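Side-chain contacts in hypothetical protein (Legionella pneumophila subsp. pneumophila, PDB 4G2A), which is of unknown function but is a putative nutrient-binding protein that joins a β-rich DUF4424 region to a helical YARHG domain: residues A[190-195]-A[241-246]; A[235-240]-A[274-279]. All blocks are in the same frame, centred on the assembly; numbering follows the deposited sequence. Where two conformers were deposited one is given.

In the fold
Helix 236-250, which follows directly on strand 229-235, takes part in both contacts. In interaction 1 its 241-246 part reaches back to the loop 190-195 on the strand-rich side, through a small, partly buried contact made mainly by one salt bridge. Interaction 2 is the more interior of the two: the first turn of the same helix packs on Gln276 and Tyr277, in the turn 275-278, all four touching residues are buried, and the chemistry is largely apolar. The contacts also touch directly, with Ile191 CG2 3.7 Å from Tyr239 CE1, while Arg241 of the first segment pair bonds to Gln276 of the second.

Interaction 1: A[190-195]-A[241-246]; sequences EIDQKA and RYKVIY. With SO4 (sulfate ion), chain M.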
ATOM      1  N   GLU A 190       9.326   8.875  -8.270  1.00 41.24           N
ATOM      2  CA  GLU A 190       9.380   9.165  -9.719  1.00 42.42           C
ATOM      3  C   GLU A 190       8.732  10.562 -10.030  1.00 49.50           C
ATOM      4  O   GLU A 190       8.916  11.093 -11.126  1.00 50.11           O
ATOM      5  CB  GLU A 190       8.680   8.067 -10.547  1.00 43.13           C
ATOM      6  CG  GLU A 190       9.388   6.718 -10.577  1.00 49.69           C
ATOM      7  CD  GLU A 190       8.684   5.633 -11.375  1.00 65.54           C
ATOM      8  OE1 GLU A 190       7.507   5.334 -11.074  1.00 35.65           O
ATOM      9  OE2 GLU A 190       9.321   5.060 -12.288  1.00 76.70           O
ATOM     10  N   ILE A 191       7.991  11.145  -9.056  1.00 46.44           N
ATOM     11  CA  ILE A 191       7.311  12.437  -9.189  1.00 47.86           C
ATOM     12  C   ILE A 191       7.934  13.456  -8.201  1.00 58.18           C
ATOM     13  O   ILE A 191       8.340  14.534  -8.635  1.00 59.87           O
ATOM     14  CB  ILE A 191       5.771  12.252  -9.032  1.00 49.22           C
ATOM     15  CG1 ILE A 191       5.223  11.566 -10.331  1.00 48.54           C
ATOM     16  CG2 ILE A 191       5.058  13.603  -8.736  1.00 49.88           C
ATOM     17  CD1 ILE A 191       3.868  11.098 -10.334  1.00 40.28           C
ATOM     18  N   ASP A 192       8.016  13.108  -6.896  1.00 57.72           N
ATOM     19  CA  ASP A 192       8.669  13.894  -5.834  1.00 59.11           C
ATOM     20  C   ASP A 192      10.063  13.270  -5.648  1.00 64.71           C
ATOM     21  O   ASP A 192      10.319  12.540  -4.683  1.00 64.41           O
ATOM     22  CB  ASP A 192       7.816  13.887  -4.541  1.00 60.36           C
ATOM     23  CG  ASP A 192       6.422  14.479  -4.694  1.00 72.34           C
ATOM     24  OD1 ASP A 192       6.126  15.036  -5.775  1.00 74.84           O
ATOM     25  OD2 ASP A 192       5.634  14.406  -3.720  1.00 75.20           O
ATOM     26  N   GLN A 193      10.945  13.563  -6.633  1.00 62.88           N
ATOM     27  CA  GLN A 193      12.320  13.065  -6.786  0.50 63.59           C
ATOM     28  C   GLN A 193      13.291  13.574  -5.693  1.00 68.35           C
ATOM     29  O   GLN A 193      14.444  13.119  -5.627  1.00 69.13           O
ATOM     30  CB  GLN A 193      12.860  13.438  -8.189  0.50 66.01           C
ATOM     31  CG  GLN A 193      13.089  14.939  -8.443  0.50 72.91           C
ATOM     32  CD  GLN A 193      11.835  15.678  -8.843  0.50 80.13           C
ATOM     33  OE1 GLN A 193      11.104  16.219  -8.003  0.50 68.43           O
ATOM     34  NE2 GLN A 193      11.566  15.721 -10.139  0.50 72.77           N
ATOM     35  N   LYS A 194      12.828  14.501  -4.843  1.00 64.00           N
ATOM     36  CA  LYS A 194      13.588  15.158  -3.774  1.00 64.25           C
ATOM     37  C   LYS A 194      14.037  14.221  -2.611  1.00 67.11           C
ATOM     38  O   LYS A 194      15.245  14.131  -2.340  1.00 69.12           O
ATOM     39  CB  LYS A 194      12.777  16.341  -3.174  1.00 66.59           C
ATOM     40  CG  LYS A 194      11.935  17.168  -4.168  1.00 77.25           C
ATOM     41  CD  LYS A 194      10.470  16.717  -4.200  1.00 81.04           C
ATOM     42  CE  LYS A 194       9.607  17.562  -5.104  1.00 90.62           C
ATOM     43  NZ  LYS A 194       9.237  18.855  -4.464  1.00101.45           N
ATOM     44  N   ALA A 195      13.069  13.567  -1.913  1.00 59.20           N
ATOM     45  CA  ALA A 195      13.273  12.772  -0.696  1.00 56.80           C
ATOM     46  C   ALA A 195      13.539  11.263  -0.888  1.00 56.46           C
ATOM     47  O   ALA A 195      12.911  10.595  -1.716  1.00 55.28           O
ATOM     48  CB  ALA A 195      12.078  12.946   0.218  1.00 56.43           C
ATOM     49  N   ARG A 241      -5.225  15.722  -7.788  1.00 30.54           N
ATOM     50  CA  ARG A 241      -5.739  16.519  -6.678  1.00 30.16           C
ATOM     51  C   ARG A 241      -4.638  17.187  -5.852  1.00 34.28           C
ATOM     52  O   ARG A 241      -4.673  18.393  -5.660  1.00 35.10           O
ATOM     53  CB  ARG A 241      -6.638  15.677  -5.773  1.00 32.16           C
ATOM     54  CG  ARG A 241      -7.935  15.383  -6.477  1.00 44.92           C
ATOM     55  CD  ARG A 241      -8.952  14.685  -5.633  1.00 53.22           C
ATOM     56  NE  ARG A 241     -10.176  14.510  -6.415  1.00 56.17           N
ATOM     57  CZ  ARG A 241     -11.295  13.983  -5.938  1.00 66.77           C
ATOM     58  NH1 ARG A 241     -11.360  13.585  -4.673  1.00 38.50           N
ATOM     59  NH2 ARG A 241     -12.364  13.867  -6.716  1.00 60.07           N
ATOM     60  N   TYR A 242      -3.653  16.436  -5.408  1.00 30.97           N
ATOM     61  CA  TYR A 242      -2.636  16.978  -4.526  1.00 32.08           C
ATOM     62  C   TYR A 242      -1.468  17.661  -5.228  1.00 37.12           C
ATOM     63  O   TYR A 242      -0.845  18.521  -4.608  1.00 38.64           O
ATOM     64  CB  TYR A 242      -2.130  15.884  -3.604  1.00 34.51           C
ATOM     65  CG  TYR A 242      -3.173  15.460  -2.599  1.00 36.56           C
ATOM     66  CD1 TYR A 242      -4.115  14.483  -2.909  1.00 37.49           C
ATOM     67  CD2 TYR A 242      -3.229  16.043  -1.339  1.00 40.13           C
ATOM     68  CE1 TYR A 242      -5.056  14.061  -1.971  1.00 40.51           C
ATOM     69  CE2 TYR A 242      -4.161  15.629  -0.387  1.00 42.92           C
ATOM     70  CZ  TYR A 242      -5.076  14.638  -0.707  1.00 52.74           C
ATOM     71  OH  TYR A 242      -6.000  14.248   0.240  1.00 57.59           O
ATOM     72  N   LYS A 243      -1.163  17.303  -6.483  1.00 33.00           N
ATOM     73  CA  LYS A 243      -0.035  17.901  -7.194  1.00 33.22           C
ATOM     74  C   LYS A 243      -0.461  18.946  -8.226  1.00 36.00           C
ATOM     75  O   LYS A 243       0.394  19.704  -8.690  1.00 37.31           O
ATOM     76  CB  LYS A 243       0.831  16.822  -7.880  1.00 35.48           C
ATOM     77  CG  LYS A 243       1.386  15.737  -6.947  1.00 39.96           C
ATOM     78  CD  LYS A 243       2.311  16.242  -5.843  1.00 45.29           C
ATOM     79  CE  LYS A 243       3.570  16.899  -6.353  1.00 48.89           C
ATOM     80  NZ  LYS A 243       4.478  17.231  -5.227  1.00 59.30           N
ATOM     81  N   VAL A 244      -1.748  18.989  -8.607  1.00 30.20           N
ATOM     82  CA  VAL A 244      -2.181  19.946  -9.623  1.00 29.00           C
ATOM     83  C   VAL A 244      -3.260  20.875  -9.067  1.00 38.07           C
ATOM     84  O   VAL A 244      -3.045  22.078  -9.100  1.00 40.71           O
ATOM     85  CB  VAL A 244      -2.609  19.294 -10.977  1.00 30.14           C
ATOM     86  CG1 VAL A 244      -2.839  20.354 -12.046  1.00 29.05           C
ATOM     87  CG2 VAL A 244      -1.564  18.279 -11.483  1.00 30.43           C
ATOM     88  N   ILE A 245      -4.395  20.355  -8.551  1.00 36.35           N
ATOM     89  CA  ILE A 245      -5.529  21.189  -8.101  1.00 35.80           C
ATOM     90  C   ILE A 245      -5.259  21.901  -6.755  1.00 41.47           C
ATOM     91  O   ILE A 245      -5.340  23.132  -6.702  1.00 40.88           O
ATOM     92  CB  ILE A 245      -6.884  20.402  -8.038  1.00 38.09           C
ATOM     93  CG1 ILE A 245      -7.238  19.563  -9.320  1.00 38.29           C
ATOM     94  CG2 ILE A 245      -8.054  21.262  -7.568  1.00 37.59           C
ATOM     95  CD1 ILE A 245      -6.952  20.108 -10.684  1.00 48.99           C
ATOM     96  N   TYR A 246      -5.001  21.137  -5.670  1.00 39.37           N
ATOM     97  CA  TYR A 246      -4.831  21.687  -4.316  1.00 40.22           C
ATOM     98  C   TYR A 246      -3.653  22.713  -4.210  1.00 43.01           C
ATOM     99  O   TYR A 246      -3.859  23.725  -3.544  1.00 41.92           O
ATOM    100  CB  TYR A 246      -4.706  20.572  -3.254  1.00 43.65           C
ATOM    101  CG  TYR A 246      -5.898  19.631  -3.131  1.00 47.02           C
ATOM    102  CD1 TYR A 246      -7.046  19.806  -3.910  1.00 47.80           C
ATOM    103  CD2 TYR A 246      -5.870  18.549  -2.253  1.00 49.72           C
ATOM    104  CE1 TYR A 246      -8.119  18.913  -3.835  1.00 48.72           C
ATOM    105  CE2 TYR A 246      -6.946  17.660  -2.158  1.00 50.76           C
ATOM    106  CZ  TYR A 246      -8.072  17.849  -2.946  1.00 56.97           C
ATOM    107  OH  TYR A 246      -9.139  16.982  -2.837  1.00 58.08           O
TER
HETATM  108  S   SO4 M 412     -15.282  13.502  -4.287  1.00101.16           S
HETATM  109  O1  SO4 M 412     -16.273  14.564  -4.051  1.00101.43           O
HETATM  110  O2  SO4 M 412     -14.128  13.699  -3.391  1.00100.89           O
HETATM  111  O3  SO4 M 412     -15.888  12.180  -4.024  1.00100.90           O
HETATM  112  O4  SO4 M 412     -14.848  13.569  -5.690  1.00101.29           O
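Lys243 and Asp192 approach from opposite directions and join in a single salt bridge that carries most of this contact. The ammonium nitrogen Lys243 NZ gives a hydrogen bond of 2.8 Å to Asp192 OD1. It arrives on the syn side of that oxygen but 33° out of the carboxylate plane, and the second oxygen, Asp192 OD2, lies at 3.4 Å from the same nitrogen. That second oxygen is satisfied by the hydroxyl of Tyr154, so the two ends of the buried carboxylate have different partners. The lysine leaves the helix with CG anti to its carbonyl carbon (chi1 -57°) and bends again at chi2 and chi3 before it reaches the aspartate. Beside the bridge, Ile191 CG2 lies 4.3 Å from Lys243 CE, a loose apolar contact, and Phe234 of strand 229-235 touches all three of these side chains. Another positive charge is near: Lys194 NZ lies 5.1 Å from Lys243 NZ, which probably adds to the positive potential around the carboxylate.

Arg241, on the same helical segment, is occupied with other partners. Its extended chain carries the guanidinium to a sulfate ion, probably from the crystallisation liquor: Arg241 NH2 donates to sulfate O4 at 2.7 Å and Arg241 NH1 to sulfate O2 at 3.1 Å. NE and NH2 also have hydrogen-bond partners in the 274-279 segment. In the backbone, Tyr246 N bonds to Arg241 O, the wider spacing of a pi-type turn.

With one carboxylate oxygen held by a lysine and the other by a tyrosine hydroxyl, Asp192 is probably kept ionised, and the loop after strand 185-187 is tied electrostatically to helix 236-250.

Interaction 2: A[235-240]-A[274-279]; sequences TGISYV and YAQYGR. With SO4 (sulfate ion), chain C.
Gln276 lies against Ile237 and Val240, one helical turn apart on helix 236-250, and these three residues account for most of the buried surface. The closest approach is that of the isoleucine tip: Ile237 CD1 sits 3.3 Å from the backbone oxygen Gln276 O. Its other branch, CG2, comes 3.7 Å from Gln276 OE1, so two branches of the isoleucine meet two different oxygens of the glutamine residue, and the side chains cross at about a right angle. Val240 meets the aliphatic part instead, with CG1, anti to the backbone N (chi1 177°), 3.7 Å from Gln276 CG. The extended glutamine thus offers methylenes to the valine while its amide runs on to polar partners: OE1 accepts from Arg241 NE, and NE2 donates to Ile273 O and Asp311 OD1. Tyr277 adds a smaller contact, its CD1 4.1 Å from Ile237 CD1, while Gln276 CG lies over the centre of its ring. The tyrosine hydroxyl is bonded to Asp311, with Arg241 NH2 as a further partner.

Gln276 and Tyr277 are the middle residues of a type I beta turn from Ala275 to Gly278, in which Gly278 N bonds to Ala275 O at 3.1 Å. What results is helix-to-turn packing, where the first turn of helix 236-250 packs on the 275-278 turn in the helical part of the protein, with a buried glutamine linking apolar core and polar network.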
ATOM      1  N   THR A 235      -1.674   7.433  -7.274  1.00 37.85           N
ATOM      2  CA  THR A 235      -2.794   6.940  -8.066  1.00 37.47           C
ATOM      3  C   THR A 235      -3.227   8.124  -8.921  1.00 40.40           C
ATOM      4  O   THR A 235      -2.783   9.246  -8.657  1.00 40.18           O
ATOM      5  CB  THR A 235      -3.900   6.400  -7.164  1.00 42.44           C
ATOM      6  OG1 THR A 235      -4.251   7.429  -6.250  1.00 44.30           O
ATOM      7  CG2 THR A 235      -3.506   5.134  -6.425  1.00 33.84           C
ATOM      8  N   GLY A 236      -4.056   7.882  -9.932  1.00 36.48           N
ATOM      9  CA  GLY A 236      -4.504   8.910 -10.869  1.00 34.93           C
ATOM     10  C   GLY A 236      -5.120  10.161 -10.267  1.00 39.23           C
ATOM     11  O   GLY A 236      -4.548  11.252 -10.376  1.00 38.85           O
ATOM     12  N   ILE A 237      -6.294  10.017  -9.636  1.00 36.16           N
ATOM     13  CA  ILE A 237      -7.053  11.129  -9.047  1.00 35.31           C
ATOM     14  C   ILE A 237      -6.222  11.804  -7.936  1.00 39.51           C
ATOM     15  O   ILE A 237      -6.191  13.030  -7.892  1.00 38.58           O
ATOM     16  CB  ILE A 237      -8.453  10.654  -8.526  1.00 39.44           C
ATOM     17  CG1 ILE A 237      -9.251   9.842  -9.589  1.00 39.95           C
ATOM     18  CG2 ILE A 237      -9.259  11.793  -7.920  1.00 39.21           C
ATOM     19  CD1 ILE A 237     -10.480  10.432 -10.178  1.00 37.81           C
ATOM     20  N   SER A 238      -5.546  11.016  -7.055  1.00 36.94           N
ATOM     21  CA  SER A 238      -4.741  11.581  -5.966  1.00 37.54           C
ATOM     22  C   SER A 238      -3.583  12.439  -6.499  1.00 41.09           C
ATOM     23  O   SER A 238      -3.251  13.445  -5.873  1.00 41.42           O
ATOM     24  CB  SER A 238      -4.199  10.488  -5.047  1.00 43.03           C
ATOM     25  OG  SER A 238      -5.242   9.751  -4.435  1.00 52.69           O
ATOM     26  N   TYR A 239      -2.963  12.041  -7.630  1.00 36.28           N
ATOM     27  CA  TYR A 239      -1.889  12.831  -8.215  1.00 35.82           C
ATOM     28  C   TYR A 239      -2.427  14.192  -8.667  1.00 37.74           C
ATOM     29  O   TYR A 239      -1.874  15.224  -8.293  1.00 37.68           O
ATOM     30  CB  TYR A 239      -1.191  12.105  -9.382  1.00 37.57           C
ATOM     31  CG  TYR A 239      -0.289  13.033 -10.160  1.00 39.92           C
ATOM     32  CD1 TYR A 239       0.981  13.357  -9.692  1.00 43.68           C
ATOM     33  CD2 TYR A 239      -0.737  13.663 -11.317  1.00 39.46           C
ATOM     34  CE1 TYR A 239       1.793  14.268 -10.371  1.00 45.03           C
ATOM     35  CE2 TYR A 239       0.062  14.575 -12.001  1.00 40.65           C
ATOM     36  CZ  TYR A 239       1.331  14.867 -11.529  1.00 49.29           C
ATOM     37  OH  TYR A 239       2.122  15.759 -12.210  1.00 54.00           O
ATOM     38  N   VAL A 240      -3.511  14.189  -9.455  1.00 32.59           N
ATOM     39  CA  VAL A 240      -4.137  15.405  -9.988  1.00 29.54           C
ATOM     40  C   VAL A 240      -4.666  16.298  -8.851  1.00 33.94           C
ATOM     41  O   VAL A 240      -4.508  17.510  -8.921  1.00 36.18           O
ATOM     42  CB  VAL A 240      -5.231  15.052 -11.037  1.00 31.07           C
ATOM     43  CG1 VAL A 240      -5.951  16.301 -11.562  1.00 29.57           C
ATOM     44  CG2 VAL A 240      -4.620  14.281 -12.194  1.00 30.66           C
ATOM     45  N   TYR A 274     -10.975  18.297 -15.672  1.00 32.65           N
ATOM     46  CA  TYR A 274     -11.938  17.387 -16.289  1.00 33.19           C
ATOM     47  C   TYR A 274     -11.313  16.035 -16.657  1.00 35.68           C
ATOM     48  O   TYR A 274     -12.000  15.022 -16.584  1.00 35.34           O
ATOM     49  CB  TYR A 274     -12.497  18.028 -17.573  1.00 35.45           C
ATOM     50  CG  TYR A 274     -13.163  19.366 -17.365  1.00 36.28           C
ATOM     51  CD1 TYR A 274     -14.506  19.448 -17.018  1.00 38.42           C
ATOM     52  CD2 TYR A 274     -12.473  20.552 -17.597  1.00 36.46           C
ATOM     53  CE1 TYR A 274     -15.144  20.677 -16.885  1.00 38.64           C
ATOM     54  CE2 TYR A 274     -13.090  21.792 -17.420  1.00 37.04           C
ATOM     55  CZ  TYR A 274     -14.428  21.848 -17.066  1.00 45.39           C
ATOM     56  OH  TYR A 274     -15.072  23.052 -16.906  1.00 49.68           O
ATOM     57  N   ALA A 275     -10.027  16.038 -17.104  1.00 32.35           N
ATOM     58  CA  ALA A 275      -9.229  14.862 -17.518  1.00 32.40           C
ATOM     59  C   ALA A 275      -9.022  13.906 -16.353  1.00 36.67           C
ATOM     60  O   ALA A 275      -8.823  12.709 -16.553  1.00 37.67           O
ATOM     61  CB  ALA A 275      -7.892  15.308 -18.064  1.00 32.80           C
ATOM     62  N   GLN A 276      -9.094  14.464 -15.136  1.00 32.98           N
ATOM     63  CA  GLN A 276      -9.059  13.844 -13.806  1.00 32.98           C
ATOM     64  C   GLN A 276     -10.097  12.710 -13.736  1.00 37.16           C
ATOM     65  O   GLN A 276      -9.834  11.683 -13.125  1.00 37.76           O
ATOM     66  CB  GLN A 276      -9.415  14.958 -12.766  1.00 33.18           C
ATOM     67  CG  GLN A 276      -9.253  14.597 -11.293  1.00 39.64           C
ATOM     68  CD  GLN A 276      -9.940  15.541 -10.322  1.00 55.06           C
ATOM     69  OE1 GLN A 276     -10.211  15.179  -9.166  1.00 57.44           O
ATOM     70  NE2 GLN A 276     -10.258  16.760 -10.743  1.00 34.55           N
ATOM     71  N   TYR A 277     -11.278  12.911 -14.367  1.00 33.26           N
ATOM     72  CA  TYR A 277     -12.389  11.957 -14.355  1.00 34.57           C
ATOM     73  C   TYR A 277     -12.533  11.184 -15.682  1.00 39.04           C
ATOM     74  O   TYR A 277     -13.476  10.415 -15.866  1.00 41.10           O
ATOM     75  CB  TYR A 277     -13.692  12.702 -14.005  1.00 35.64           C
ATOM     76  CG  TYR A 277     -13.591  13.472 -12.702  1.00 35.15           C
ATOM     77  CD1 TYR A 277     -13.506  12.805 -11.480  1.00 38.22           C
ATOM     78  CD2 TYR A 277     -13.550  14.864 -12.691  1.00 32.96           C
ATOM     79  CE1 TYR A 277     -13.392  13.502 -10.281  1.00 38.00           C
ATOM     80  CE2 TYR A 277     -13.426  15.572 -11.501  1.00 32.71           C
ATOM     81  CZ  TYR A 277     -13.366  14.885 -10.295  1.00 42.34           C
ATOM     82  OH  TYR A 277     -13.259  15.549  -9.099  1.00 46.06           O
ATOM     83  N   GLY A 278     -11.593  11.390 -16.583  1.00 35.31           N
ATOM     84  CA  GLY A 278     -11.561  10.686 -17.857  1.00 37.40           C
ATOM     85  C   GLY A 278     -12.405  11.249 -18.977  1.00 41.80           C
ATOM     86  O   GLY A 278     -12.874  10.483 -19.826  1.00 43.69           O
ATOM     87  N   ARG A 279     -12.563  12.591 -19.026  1.00 35.57           N
ATOM     88  CA  ARG A 279     -13.299  13.241 -20.105  1.00 35.70           C
ATOM     89  C   ARG A 279     -12.578  12.964 -21.414  1.00 41.63           C
ATOM     90  O   ARG A 279     -11.350  12.947 -21.432  1.00 39.73           O
ATOM     91  CB  ARG A 279     -13.403  14.748 -19.859  1.00 32.19           C
ATOM     92  CG  ARG A 279     -14.265  15.475 -20.896  1.00 35.12           C
ATOM     93  CD  ARG A 279     -14.024  16.956 -20.849  1.00 38.70           C
ATOM     94  NE  ARG A 279     -14.900  17.668 -21.769  1.00 47.86           N
ATOM     95  CZ  ARG A 279     -14.612  17.915 -23.040  1.00 59.68           C
ATOM     96  NH1 ARG A 279     -13.470  17.494 -23.562  1.00 45.22           N
ATOM     97  NH2 ARG A 279     -15.472  18.573 -23.804  1.00 46.33           N
TER
HETATM   98  S   SO4 C 402     -12.382  19.061 -26.575  1.00 48.14           S
HETATM   99  O1  SO4 C 402     -13.302  17.933 -26.732  1.00 49.38           O
HETATM  100  O2  SO4 C 402     -12.508  19.948 -27.725  1.00 49.66           O
HETATM  101  O3  SO4 C 402     -12.738  19.755 -25.362  1.00 49.74           O
HETATM  102  O4  SO4 C 402     -10.999  18.647 -26.466  1.00 48.07           O